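PDB 6WO6: RavA from Legionella pneumophila str. Paris, which is of unknown biochemical activity but probably acts as a bacterial effector in host cell invasion, built from an elongated chain of helices. Local coordinates for residues S93-R98 with E131-L136; Y85-R90 with N117-L122. The protein carries 2 engineered substitutions. One frame throughout, in Å; residues are numbered along the deposited sequence.

Contact 1: S93-R98 with E131-L136; sequences SLLDPR and EVAIAL
Ile134 on helix 131-141 presents its two branches to successive leucines of the turn that follows helix 77-92. Its first torsion (-62°) sets CG1 anti to the carbonyl carbon and CG2 anti to the backbone N, and this division lets one side chain serve two partners. CG1 lies against the fork of Leu95, 3.7 Å from Leu95 CG and equally near its CD2. CG2 meets the end of Leu94 instead, with Leu94 CD1 3.7 Å from Ile134 CG2. Both leucines cross the isoleucine at about a right angle, Leu94 with its CD1 methyl and Leu95 with its CG and CD2. Leu95 CD2 also reaches Ala133, 3.9 Å from its CB; the alanine side chain is a single methyl, and the same CD2 lies equally near Ala133 C of the helix backbone. The main chains approach to 6.3 Å between Leu95 CA and Ile134 CA. Beyond the contact, Leu94 continues onto Pro102, Met105 and Ile106 of helix 102-107, while Ile134 leans on Phe163 of helix 162-181. The turn itself is tied to the preceding helix end by Ser93 OG, which bonds to the carbonyls of Lys89 and Arg90, and Arg137 NH1 bonds the carbonyl of Asp96. Between the two segments the joining is apolar, so it depends on the fit of the branches and not on directed bonds.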
loop_
_atom_site.group_PDB
_atom_site.type_symbol
_atom_site.label_atom_id
_atom_site.label_comp_id
_atom_site.label_asym_id
_atom_site.label_seq_id
_atom_site.Cartn_x
_atom_site.Cartn_y
_atom_site.Cartn_z
ATOM N N SER A 93 12.548 -11.606 -6.336
ATOM C CA SER A 93 13.404 -10.471 -6.012
ATOM C C SER A 93 12.643 -9.151 -5.968
ATOM O O SER A 93 13.215 -8.145 -5.538
ATOM C CB SER A 93 14.555 -10.375 -7.015
ATOM O OG SER A 93 14.072 -10.173 -8.331
ATOM N N LEU A 94 11.381 -9.128 -6.405
ATOM C CA LEU A 94 10.546 -7.955 -6.173
ATOM C C LEU A 94 10.285 -7.751 -4.688
ATOM O O LEU A 94 10.158 -6.608 -4.232
ATOM C CB LEU A 94 9.223 -8.085 -6.928
ATOM C CG LEU A 94 9.271 -8.146 -8.456
ATOM C CD1 LEU A 94 7.890 -8.439 -9.021
ATOM C CD2 LEU A 94 9.817 -6.853 -9.034
ATOM N N LEU A 95 10.207 -8.839 -3.921
ATOM C CA LEU A 95 9.994 -8.787 -2.479
ATOM C C LEU A 95 11.295 -8.809 -1.684
ATOM O O LEU A 95 11.249 -8.910 -0.453
ATOM C CB LEU A 95 9.107 -9.952 -2.035
ATOM C CG LEU A 95 7.656 -9.950 -2.514
ATOM C CD1 LEU A 95 6.924 -11.169 -1.982
ATOM C CD2 LEU A 95 6.956 -8.670 -2.085
ATOM N N ASP A 96 12.437 -8.727 -2.348
ATOM C CA ASP A 96 13.722 -8.748 -1.656
ATOM C C ASP A 96 13.907 -7.461 -0.864
ATOM O O ASP A 96 13.910 -6.375 -1.460
ATOM C CB ASP A 96 14.858 -8.923 -2.661
ATOM C CG ASP A 96 16.216 -9.051 -1.996
ATOM O OD1 ASP A 96 16.271 -9.406 -0.799
ATOM O OD2 ASP A 96 17.232 -8.789 -2.672
ATOM N N PRO A 97 14.053 -7.524 0.463
ATOM C CA PRO A 97 14.279 -6.287 1.229
ATOM C C PRO A 97 15.536 -5.545 0.813
ATOM O O PRO A 97 15.557 -4.309 0.856
ATOM C CB PRO A 97 14.367 -6.783 2.680
ATOM C CG PRO A 97 13.647 -8.093 2.681
ATOM C CD PRO A 97 13.924 -8.702 1.337
ATOM N N ARG A 98 16.584 -6.263 0.403
ATOM C CA ARG A 98 17.804 -5.620 -0.069
ATOM C C ARG A 98 17.617 -4.907 -1.401
ATOM O O ARG A 98 18.479 -4.106 -1.780
ATOM C CB ARG A 98 18.928 -6.652 -0.189
ATOM N N GLU A 131 0.400 -11.654 -4.562
ATOM C CA GLU A 131 -0.007 -10.511 -5.374
ATOM C C GLU A 131 -0.152 -9.251 -4.531
ATOM O O GLU A 131 0.306 -8.174 -4.930
ATOM C CB GLU A 131 -1.317 -10.819 -6.101
ATOM C CG GLU A 131 -1.338 -12.140 -6.865
ATOM C CD GLU A 131 -1.799 -13.313 -6.013
ATOM O OE1 GLU A 131 -1.651 -13.256 -4.775
ATOM O OE2 GLU A 131 -2.316 -14.295 -6.583
ATOM N N VAL A 132 -0.788 -9.363 -3.361
ATOM C CA VAL A 132 -0.986 -8.194 -2.508
ATOM C C VAL A 132 0.354 -7.634 -2.042
ATOM O O VAL A 132 0.576 -6.418 -2.068
ATOM C CB VAL A 132 -1.900 -8.548 -1.320
ATOM C CG1 VAL A 132 -1.998 -7.385 -0.357
ATOM C CG2 VAL A 132 -3.281 -8.943 -1.819
ATOM N N ALA A 133 1.271 -8.509 -1.622
ATOM C CA ALA A 133 2.557 -8.041 -1.116
ATOM C C ALA A 133 3.350 -7.319 -2.199
ATOM O O ALA A 133 3.904 -6.237 -1.959
ATOM C CB ALA A 133 3.361 -9.215 -0.553
ATOM N N ILE A 134 3.407 -7.899 -3.402
ATOM C CA ILE A 134 4.180 -7.292 -4.480
ATOM C C ILE A 134 3.530 -5.993 -4.940
ATOM O O ILE A 134 4.220 -5.010 -5.235
ATOM C CB ILE A 134 4.354 -8.282 -5.648
ATOM C CG1 ILE A 134 5.128 -9.523 -5.195
ATOM C CG2 ILE A 134 5.078 -7.616 -6.805
ATOM C CD1 ILE A 134 5.279 -10.576 -6.275
ATOM N N ALA A 135 2.195 -5.963 -5.004
ATOM C CA ALA A 135 1.513 -4.731 -5.384
ATOM C C ALA A 135 1.769 -3.628 -4.364
ATOM O O ALA A 135 1.999 -2.470 -4.734
ATOM C CB ALA A 135 0.015 -4.989 -5.547
ATOM N N LEU A 136 1.756 -3.974 -3.073
ATOM C CA LEU A 136 2.066 -2.999 -2.034
ATOM C C LEU A 136 3.490 -2.480 -2.180
ATOM O O LEU A 136 3.736 -1.272 -2.086
ATOM C CB LEU A 136 1.863 -3.624 -0.655
ATOM C CG LEU A 136 2.199 -2.734 0.542
ATOM C CD1 LEU A 136 1.039 -1.809 0.876
ATOM C CD2 LEU A 136 2.594 -3.568 1.747
#

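Contact 2: Y85-R90 with N117-L122; sequences YQVKKR and NNFNKL
Lys88 NZ, one residue along the helix from the Val87 that packs on Phe119 and Leu122, is gripped by two backbone carbonyls, those of Val49 and Cys52 at the C-terminal end of helix 38-51. That helix end would be expected to favour the charged ammonium. Across the contact Val87 divides its work. Its first torsion (172°) turns CG1 anti to the backbone N, placing it 4.0 Å from Leu122 CD2, while Val87 CG2 lies 3.9 Å from Phe119 CB. Val87 and Leu122 run antiparallel alongside each other, and Leu122 CD2 lies against Val87 CB, at 4.0 Å, as well as CG1. Val87 CG2 approaches the Phe119 ring at a slant, closest to the CB at its base. Phe119 marks a break between two helices: it leaves helical geometry after helix 115-118 and occupies the N-cap position of helix 120-127, with Asn120 ND2 bonded across the break to the carbonyl of Phe116. This helix-helix junction packs in an all-helical fold against helices 77-92 and 38-51. Phe119 also touches Gln83 and Ala84 on the first and Leu42 and Ser46 on the second, while Leu122 reaches Ala84, Ser46 and Leu50. Val87 is flanked further by Leu115 and Phe116.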
loop_
_atom_site.group_PDB
_atom_site.type_symbol
_atom_site.label_atom_id
_atom_site.label_comp_id
_atom_site.label_asym_id
_atom_site.label_seq_id
_atom_site.Cartn_x
_atom_site.Cartn_y
_atom_site.Cartn_z
ATOM N N TYR A 85 14.178 -21.359 -12.927
ATOM C CA TYR A 85 14.834 -20.655 -11.829
ATOM C C TYR A 85 14.892 -19.159 -12.099
ATOM O O TYR A 85 14.711 -18.354 -11.182
ATOM C CB TYR A 85 16.244 -21.201 -11.595
ATOM C CG TYR A 85 17.083 -20.303 -10.704
ATOM C CD1 TYR A 85 16.950 -20.342 -9.322
ATOM C CD2 TYR A 85 17.997 -19.407 -11.246
ATOM C CE1 TYR A 85 17.706 -19.519 -8.504
ATOM C CE2 TYR A 85 18.756 -18.579 -10.438
ATOM C CZ TYR A 85 18.607 -18.639 -9.066
ATOM O OH TYR A 85 19.363 -17.819 -8.257
ATOM N N GLN A 86 15.161 -18.771 -13.348
ATOM C CA GLN A 86 15.200 -17.354 -13.696
ATOM C C GLN A 86 13.855 -16.692 -13.434
ATOM O O GLN A 86 13.786 -15.609 -12.836
ATOM C CB GLN A 86 15.606 -17.186 -15.161
ATOM C CG GLN A 86 17.081 -17.415 -15.430
ATOM C CD GLN A 86 17.943 -16.283 -14.913
ATOM O OE1 GLN A 86 18.078 -15.246 -15.561
ATOM N NE2 GLN A 86 18.529 -16.475 -13.738
ATOM N N VAL A 87 12.773 -17.334 -13.879
ATOM C CA VAL A 87 11.434 -16.789 -13.655
ATOM C C VAL A 87 11.187 -16.572 -12.166
ATOM O O VAL A 87 10.817 -15.470 -11.729
ATOM C CB VAL A 87 10.366 -17.712 -14.271
ATOM C CG1 VAL A 87 8.972 -17.253 -13.865
ATOM C CG2 VAL A 87 10.503 -17.743 -15.784
ATOM N N LYS A 88 11.396 -17.617 -11.360
ATOM C CA LYS A 88 11.084 -17.500 -9.939
ATOM C C LYS A 88 11.997 -16.493 -9.242
ATOM O O LYS A 88 11.541 -15.727 -8.386
ATOM C CB LYS A 88 11.167 -18.861 -9.251
ATOM C CG LYS A 88 10.943 -18.782 -7.744
ATOM C CD LYS A 88 10.181 -19.982 -7.207
ATOM C CE LYS A 88 10.076 -19.925 -5.686
ATOM N NZ LYS A 88 9.335 -21.093 -5.130
ATOM N N LYS A 89 13.284 -16.472 -9.596
ATOM C CA LYS A 89 14.217 -15.547 -8.963
ATOM C C LYS A 89 13.843 -14.104 -9.270
ATOM O O LYS A 89 13.806 -13.254 -8.370
ATOM C CB LYS A 89 15.644 -15.849 -9.427
ATOM C CG LYS A 89 16.708 -14.935 -8.841
ATOM C CD LYS A 89 16.785 -15.089 -7.331
ATOM C CE LYS A 89 16.707 -13.741 -6.629
ATOM N NZ LYS A 89 16.369 -13.891 -5.185
ATOM N N ARG A 90 13.546 -13.808 -10.539
ATOM C CA ARG A 90 13.213 -12.439 -10.910
ATOM C C ARG A 90 11.880 -11.998 -10.319
ATOM O O ARG A 90 11.709 -10.815 -10.007
ATOM C CB ARG A 90 13.198 -12.293 -12.430
ATOM C CG ARG A 90 14.566 -12.456 -13.063
ATOM C CD ARG A 90 14.509 -12.292 -14.568
ATOM N NE ARG A 90 15.797 -12.592 -15.183
ATOM C CZ ARG A 90 16.036 -12.524 -16.487
ATOM N NH1 ARG A 90 15.071 -12.164 -17.321
ATOM N NH2 ARG A 90 17.242 -12.815 -16.958
ATOM N N ASN A 117 6.332 -15.831 -21.236
ATOM C CA ASN A 117 5.278 -16.362 -22.089
ATOM C C ASN A 117 5.311 -17.885 -22.140
ATOM O O ASN A 117 4.256 -18.530 -22.119
ATOM C CB ASN A 117 5.409 -15.784 -23.501
ATOM C CG ASN A 117 4.268 -16.198 -24.411
ATOM O OD1 ASN A 117 3.128 -16.348 -23.970
ATOM N ND2 ASN A 117 4.573 -16.385 -25.691
ATOM N N ASN A 118 6.510 -18.469 -22.201
ATOM C CA ASN A 118 6.639 -19.921 -22.145
ATOM C C ASN A 118 6.331 -20.445 -20.749
ATOM O O ASN A 118 5.638 -21.458 -20.598
ATOM C CB ASN A 118 8.047 -20.340 -22.572
ATOM C CG ASN A 118 8.340 -20.012 -24.024
ATOM O OD1 ASN A 118 7.497 -20.203 -24.900
ATOM N ND2 ASN A 118 9.544 -19.514 -24.287
ATOM N N PHE A 119 6.837 -19.769 -19.719
ATOM C CA PHE A 119 6.632 -20.160 -18.326
ATOM C C PHE A 119 5.562 -19.313 -17.655
ATOM O O PHE A 119 5.713 -18.909 -16.498
ATOM C CB PHE A 119 7.946 -20.070 -17.555
ATOM C CG PHE A 119 9.000 -21.029 -18.030
ATOM C CD1 PHE A 119 9.836 -20.697 -19.085
ATOM C CD2 PHE A 119 9.164 -22.260 -17.414
ATOM C CE1 PHE A 119 10.809 -21.578 -19.522
ATOM C CE2 PHE A 119 10.140 -23.146 -17.845
ATOM C CZ PHE A 119 10.963 -22.804 -18.900
ATOM N N ASN A 120 4.465 -19.028 -18.359
ATOM C CA ASN A 120 3.439 -18.157 -17.795
ATOM C C ASN A 120 2.688 -18.843 -16.660
ATOM O O ASN A 120 2.360 -18.202 -15.654
ATOM C CB ASN A 120 2.472 -17.707 -18.887
ATOM C CG ASN A 120 1.611 -16.540 -18.451
ATOM O OD1 ASN A 120 0.502 -16.724 -17.947
ATOM N ND2 ASN A 120 2.121 -15.326 -18.640
ATOM N N LYS A 121 2.397 -20.139 -16.805
ATOM C CA LYS A 121 1.783 -20.883 -15.709
ATOM C C LYS A 121 2.674 -20.862 -14.471
ATOM O O LYS A 121 2.191 -20.658 -13.349
ATOM C CB LYS A 121 1.498 -22.322 -16.143
ATOM C CG LYS A 121 0.661 -22.440 -17.411
ATOM N N LEU A 122 3.983 -21.050 -14.658
ATOM C CA LEU A 122 4.914 -20.976 -13.537
ATOM C C LEU A 122 4.935 -19.580 -12.927
ATOM O O LEU A 122 5.007 -19.432 -11.702
ATOM C CB LEU A 122 6.316 -21.378 -13.991
ATOM C CG LEU A 122 7.407 -21.143 -12.945
ATOM C CD1 LEU A 122 7.234 -22.085 -11.763
ATOM C CD2 LEU A 122 8.790 -21.280 -13.550
#

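How the contacts relate
Both contacts draw on helix 77-92 and what follows it: contact 2 uses the helix body, contact 1 the turn beyond its end. The second segment of contact 2 spans the junction of helices 115-118 and 120-127, that of contact 1 lies on the next helix, 131-141, and the pairs alternate along the sequence with centres about 16 Å apart. All three touching residues of contact 2 are buried, against two of four in contact 1, although contact 2 lies farther from the centre of the elongated chain, about 25 Å against about 11 Å between centres. Each is apolar across its segments. The polar ties differ: a buried lysine meets a helix end beside contact 2, whereas a serine and an arginine secure the turn beside contact 1.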